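Local coordinates for protein receptor-type adenylate cyclase GRESAG 4.1 (Trypanosoma brucei, PDB 1FX2) that catalyses the conversion of ATP to cyclic AMP and diphosphate through this class III cyclase domain, and could act as a receptor for an unknown ligand, at residues A74-L86 / M213-A225. Sequence-based numbering, arbitrary orientation.
Sequences AVQLAQELQLCFL and MYQLNTVPSRNFA. With DTT (2,3-dihydroxy-1,4-dithiobutane), chain C.
T218 lies against the helix between Q79 and Q82, its methyl CG2 3.7 Å from CA of Q79 and its OG1 3.3 Å from CB of Q82. A small beta-branched residue suits this spot, where the two backbones come within 5.1 Å (T218 CA to Q79 CA). To one side, L216 CD2 meets V75 CG1 at 3.8 Å, both branched side chains filling buried space. To the other, both V219 methyls touch L86 CD2 (CG1 at 3.8 Å), and CG2 also reaches L83 CD2 and lies over the centre of the R222 guanidinium. A water donates to both Q79 OE1 and N217 O, bridging side chain to backbone.

R222, bent at chi3, turns its guanidinium edge to the helix. NH1 donates to Q82 OE1 at 3.0 Å and a bent 136°, amide and guanidinium planes 83° apart, though OE1 crowds a neighbour in the model and its place is uncertain. NH2 donates almost straight to O3 of a dithiothreitol (2.8 Å), which donates to Q82 O; this ligand, probably from the crystallisation liquor, appears to link loop and helix, but its clashes leave the details doubtful. Backbone carbonyls of L128 and G174 also hold R222, with W129 in cation-pi contact, while V134 O takes Q82 NE2.

Helix 71-87 packs across the central sheet of the cyclase fold, over strands 13-20, 134-141 and 176-179, with the loop after strand 211-216 along its flank.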
loop_
_atom_site.group_PDB
_atom_site.type_symbol
_atom_site.label_atom_id
_atom_site.label_comp_id
_atom_site.label_asym_id
_atom_site.label_seq_id
_atom_site.Cartn_x
_atom_site.Cartn_y
_atom_site.Cartn_z
ATOM N N ALA A 74 4.232 -15.935 9.302
ATOM C CA ALA A 74 4.323 -14.749 10.134
ATOM C C ALA A 74 2.952 -14.050 10.171
ATOM O O ALA A 74 2.526 -13.521 11.222
ATOM C CB ALA A 74 5.342 -13.815 9.523
ATOM N N VAL A 75 2.256 -13.953 9.042
ATOM C CA VAL A 75 0.973 -13.350 8.989
ATOM C C VAL A 75 -0.005 -14.184 9.808
ATOM O O VAL A 75 -0.841 -13.598 10.582
ATOM C CB VAL A 75 0.501 -13.266 7.520
ATOM C CG1 VAL A 75 -0.975 -12.921 7.414
ATOM C CG2 VAL A 75 1.332 -12.234 6.851
ATOM N N GLN A 76 0.042 -15.512 9.713
ATOM C CA GLN A 76 -0.844 -16.320 10.556
ATOM C C GLN A 76 -0.572 -16.147 12.010
ATOM O O GLN A 76 -1.537 -16.092 12.845
ATOM C CB GLN A 76 -0.720 -17.824 10.270
ATOM C CG GLN A 76 -1.106 -18.156 8.800
ATOM C CD GLN A 76 -0.884 -19.650 8.520
ATOM O OE1 GLN A 76 -1.823 -20.427 8.458
ATOM N NE2 GLN A 76 0.381 -20.053 8.437
ATOM N N LEU A 77 0.692 -16.025 12.395
ATOM C CA LEU A 77 1.033 -15.819 13.836
ATOM C C LEU A 77 0.376 -14.481 14.280
ATOM O O LEU A 77 -0.169 -14.406 15.385
ATOM C CB LEU A 77 2.589 -15.739 13.994
ATOM C CG LEU A 77 3.058 -15.637 15.432
ATOM C CD1 LEU A 77 4.473 -16.218 15.440
ATOM C CD2 LEU A 77 3.196 -14.166 15.842
ATOM N N ALA A 78 0.530 -13.414 13.511
ATOM C CA ALA A 78 0.006 -12.096 13.935
ATOM C C ALA A 78 -1.491 -12.119 14.034
ATOM O O ALA A 78 -2.040 -11.553 14.989
ATOM C CB ALA A 78 0.497 -11.029 12.912
ATOM N N GLN A 79 -2.164 -12.783 13.108
ATOM C CA GLN A 79 -3.598 -12.899 13.196
ATOM C C GLN A 79 -3.985 -13.679 14.464
ATOM O O GLN A 79 -4.912 -13.255 15.212
ATOM C CB GLN A 79 -4.086 -13.532 11.925
ATOM C CG GLN A 79 -5.536 -13.826 11.867
ATOM C CD GLN A 79 -5.927 -13.970 10.388
ATOM O OE1 GLN A 79 -6.277 -12.989 9.738
ATOM N NE2 GLN A 79 -5.757 -15.154 9.855
ATOM N N GLU A 80 -3.309 -14.802 14.748
ATOM C CA GLU A 80 -3.648 -15.603 15.957
ATOM C C GLU A 80 -3.269 -14.951 17.263
ATOM O O GLU A 80 -3.810 -15.205 18.360
ATOM C CB GLU A 80 -3.024 -17.030 15.880
ATOM C CG GLU A 80 -3.659 -17.888 14.834
ATOM C CD GLU A 80 -5.166 -18.012 14.934
ATOM O OE1 GLU A 80 -5.686 -18.091 16.083
ATOM O OE2 GLU A 80 -5.871 -18.057 13.889
ATOM N N LEU A 81 -2.346 -14.041 17.168
ATOM C CA LEU A 81 -1.932 -13.313 18.372
ATOM C C LEU A 81 -3.155 -12.397 18.686
ATOM O O LEU A 81 -3.646 -12.406 19.843
ATOM C CB LEU A 81 -0.693 -12.468 18.062
ATOM C CG LEU A 81 -0.101 -11.726 19.282
ATOM C CD1 LEU A 81 1.346 -11.267 18.957
ATOM C CD2 LEU A 81 -0.856 -10.401 19.584
ATOM N N GLN A 82 -3.697 -11.654 17.744
ATOM C CA GLN A 82 -4.812 -10.783 18.062
ATOM C C GLN A 82 -6.012 -11.564 18.562
ATOM O O GLN A 82 -6.659 -11.152 19.543
ATOM C CB GLN A 82 -5.204 -9.938 16.847
ATOM C CG GLN A 82 -4.047 -8.974 16.334
ATOM C CD GLN A 82 -3.732 -7.890 17.366
ATOM O OE1 GLN A 82 -4.531 -7.659 18.298
ATOM N NE2 GLN A 82 -2.538 -7.366 17.310
ATOM N N LEU A 83 -6.318 -12.704 17.895
ATOM C CA LEU A 83 -7.455 -13.525 18.289
ATOM C C LEU A 83 -7.258 -14.202 19.662
ATOM O O LEU A 83 -8.161 -14.090 20.502
ATOM C CB LEU A 83 -7.751 -14.560 17.211
ATOM C CG LEU A 83 -8.175 -13.896 15.890
ATOM C CD1 LEU A 83 -8.039 -14.957 14.755
ATOM C CD2 LEU A 83 -9.645 -13.444 15.961
ATOM N N CYS A 84 -6.138 -14.835 19.965
ATOM C CA CYS A 84 -6.083 -15.439 21.285
ATOM C C CYS A 84 -5.979 -14.420 22.406
ATOM O O CYS A 84 -6.341 -14.696 23.590
ATOM C CB CYS A 84 -5.015 -16.485 21.415
ATOM S SG CYS A 84 -3.419 -15.887 21.236
ATOM N N PHE A 85 -5.393 -13.265 22.131
ATOM C CA PHE A 85 -5.445 -12.268 23.196
ATOM C C PHE A 85 -6.878 -11.825 23.441
ATOM O O PHE A 85 -7.297 -11.612 24.619
ATOM C CB PHE A 85 -4.575 -11.053 22.824
ATOM C CG PHE A 85 -3.135 -11.209 23.216
ATOM C CD1 PHE A 85 -2.370 -12.261 22.755
ATOM C CD2 PHE A 85 -2.539 -10.242 24.066
ATOM C CE1 PHE A 85 -0.993 -12.376 23.095
ATOM C CE2 PHE A 85 -1.180 -10.376 24.418
ATOM C CZ PHE A 85 -0.413 -11.457 23.906
ATOM N N LEU A 86 -7.705 -11.700 22.402
ATOM C CA LEU A 86 -9.100 -11.302 22.573
ATOM C C LEU A 86 -9.844 -12.389 23.369
ATOM O O LEU A 86 -10.687 -12.115 24.247
ATOM C CB LEU A 86 -9.741 -11.141 21.180
ATOM C CG LEU A 86 -11.283 -11.007 21.237
ATOM C CD1 LEU A 86 -11.679 -9.568 21.819
ATOM C CD2 LEU A 86 -11.750 -10.983 19.727
ATOM N N MET A 213 1.464 0.880 3.383
ATOM C CA MET A 213 1.042 0.041 4.494
ATOM C C MET A 213 -0.263 -0.639 4.239
ATOM O O MET A 213 -1.166 -0.065 3.597
ATOM C CB MET A 213 0.832 0.867 5.760
ATOM C CG MET A 213 1.986 1.506 6.287
ATOM S SD MET A 213 3.135 0.220 6.751
ATOM C CE MET A 213 4.419 1.415 7.228
ATOM N N TYR A 214 -0.388 -1.877 4.729
ATOM C CA TYR A 214 -1.597 -2.616 4.642
ATOM C C TYR A 214 -1.990 -3.047 6.046
ATOM O O TYR A 214 -1.163 -3.590 6.776
ATOM C CB TYR A 214 -1.392 -3.848 3.742
ATOM C CG TYR A 214 -1.291 -3.471 2.295
ATOM C CD1 TYR A 214 -0.109 -2.926 1.795
ATOM C CD2 TYR A 214 -2.427 -3.464 1.503
ATOM C CE1 TYR A 214 -0.085 -2.348 0.526
ATOM C CE2 TYR A 214 -2.388 -2.911 0.212
ATOM C CZ TYR A 214 -1.210 -2.360 -0.202
ATOM O OH TYR A 214 -1.204 -1.812 -1.496
ATOM N N GLN A 215 -3.254 -2.870 6.358
ATOM C CA GLN A 215 -3.788 -3.317 7.651
ATOM C C GLN A 215 -4.274 -4.722 7.456
ATOM O O GLN A 215 -5.159 -4.976 6.607
ATOM C CB GLN A 215 -4.906 -2.358 8.035
ATOM C CG GLN A 215 -5.746 -2.855 9.235
ATOM C CD GLN A 215 -6.841 -1.884 9.533
ATOM O OE1 GLN A 215 -8.068 -2.156 9.278
ATOM N NE2 GLN A 215 -6.465 -0.708 9.903
ATOM N N LEU A 216 -3.775 -5.634 8.286
ATOM C CA LEU A 216 -4.301 -7.028 8.257
ATOM C C LEU A 216 -5.500 -7.076 9.118
ATOM O O LEU A 216 -5.384 -6.877 10.361
ATOM C CB LEU A 216 -3.176 -8.004 8.763
ATOM C CG LEU A 216 -3.644 -9.462 8.913
ATOM C CD1 LEU A 216 -3.708 -10.052 7.478
ATOM C CD2 LEU A 216 -2.537 -10.209 9.619
ATOM N N ASN A 217 -6.645 -7.491 8.582
ATOM C CA ASN A 217 -7.849 -7.483 9.388
ATOM C C ASN A 217 -7.860 -8.858 10.056
ATOM O O ASN A 217 -7.850 -9.881 9.380
ATOM C CB ASN A 217 -9.038 -7.217 8.461
ATOM C CG ASN A 217 -8.989 -5.810 7.860
ATOM O OD1 ASN A 217 -9.076 -5.579 6.597
ATOM N ND2 ASN A 217 -8.770 -4.863 8.700
ATOM N N THR A 218 -7.897 -8.872 11.380
ATOM C CA THR A 218 -7.773 -10.088 12.223
ATOM C C THR A 218 -9.138 -10.287 12.903
ATOM O O THR A 218 -9.956 -11.122 12.496
ATOM C CB THR A 218 -6.570 -9.983 13.254
ATOM O OG1 THR A 218 -6.745 -8.900 14.176
ATOM C CG2 THR A 218 -5.264 -9.689 12.494
ATOM N N VAL A 219 -9.332 -9.570 14.009
ATOM C CA VAL A 219 -10.645 -9.560 14.696
ATOM C C VAL A 219 -11.607 -8.830 13.763
ATOM O O VAL A 219 -11.519 -7.635 13.411
ATOM C CB VAL A 219 -10.498 -8.869 15.963
ATOM C CG1 VAL A 219 -11.861 -8.723 16.644
ATOM C CG2 VAL A 219 -9.579 -9.669 16.810
ATOM N N PRO A 220 -12.635 -9.533 13.337
ATOM C CA PRO A 220 -13.561 -8.879 12.413
ATOM C C PRO A 220 -14.312 -7.600 12.976
ATOM O O PRO A 220 -14.714 -7.613 14.114
ATOM C CB PRO A 220 -14.558 -10.027 12.068
ATOM C CG PRO A 220 -13.842 -11.304 12.547
ATOM C CD PRO A 220 -13.046 -10.905 13.720
ATOM N N SER A 221 -14.427 -6.539 12.184
ATOM C CA SER A 221 -15.056 -5.251 12.507
ATOM C C SER A 221 -14.298 -4.331 13.503
ATOM O O SER A 221 -14.815 -3.333 13.960
ATOM C CB SER A 221 -16.451 -5.399 13.062
ATOM O OG SER A 221 -17.123 -6.313 12.205
ATOM N N ARG A 222 -13.082 -4.729 13.839
ATOM C CA ARG A 222 -12.312 -3.872 14.670
ATOM C C ARG A 222 -11.798 -2.715 13.807
ATOM O O ARG A 222 -11.187 -2.952 12.716
ATOM C CB ARG A 222 -11.136 -4.739 15.190
ATOM C CG ARG A 222 -10.308 -4.065 16.195
ATOM C CD ARG A 222 -9.143 -5.011 16.662
ATOM N NE ARG A 222 -9.491 -5.839 17.837
ATOM C CZ ARG A 222 -8.598 -6.614 18.409
ATOM N NH1 ARG A 222 -7.352 -6.705 17.948
ATOM N NH2 ARG A 222 -8.916 -7.269 19.556
ATOM N N ASN A 223 -11.992 -1.478 14.276
ATOM C CA ASN A 223 -11.540 -0.261 13.623
ATOM C C ASN A 223 -10.609 0.556 14.502
ATOM O O ASN A 223 -10.540 0.334 15.747
ATOM C CB ASN A 223 -12.769 0.550 13.167
ATOM C CG ASN A 223 -13.470 -0.150 12.024
ATOM O OD1 ASN A 223 -12.821 -0.542 11.018
ATOM N ND2 ASN A 223 -14.730 -0.437 12.201
ATOM N N PHE A 224 -9.851 1.466 13.873
ATOM C CA PHE A 224 -8.806 2.159 14.549
ATOM C C PHE A 224 -8.778 3.633 14.189
ATOM O O PHE A 224 -9.300 4.092 13.186
ATOM C CB PHE A 224 -7.430 1.564 14.034
ATOM C CG PHE A 224 -7.335 0.093 14.160
ATOM C CD1 PHE A 224 -7.015 -0.481 15.391
ATOM C CD2 PHE A 224 -7.683 -0.746 13.089
ATOM C CE1 PHE A 224 -7.034 -1.871 15.552
ATOM C CE2 PHE A 224 -7.690 -2.091 13.270
ATOM C CZ PHE A 224 -7.359 -2.663 14.508
ATOM N N ALA A 225 -8.112 4.346 15.059
ATOM C CA ALA A 225 -7.813 5.748 14.803
ATOM C C ALA A 225 -6.705 5.841 13.741
ATOM O O ALA A 225 -6.153 4.860 13.298
ATOM C CB ALA A 225 -7.256 6.309 16.090
HETATM S S1 DTT C . -4.186 -6.894 20.863
HETATM C C1 DTT C . -4.833 -8.428 21.449
HETATM C C2 DTT C . -6.218 -8.055 21.200
HETATM O O2 DTT C . -6.357 -7.995 23.394
HETATM C C3 DTT C . -6.844 -7.373 22.288
HETATM O O3 DTT C . -6.712 -8.751 20.548
HETATM C C4 DTT C . -8.241 -7.366 22.382
HETATM S S4 DTT C . -8.158 -5.795 23.074
HETATM O O HOH W 1 -7.161 -11.709 7.570
#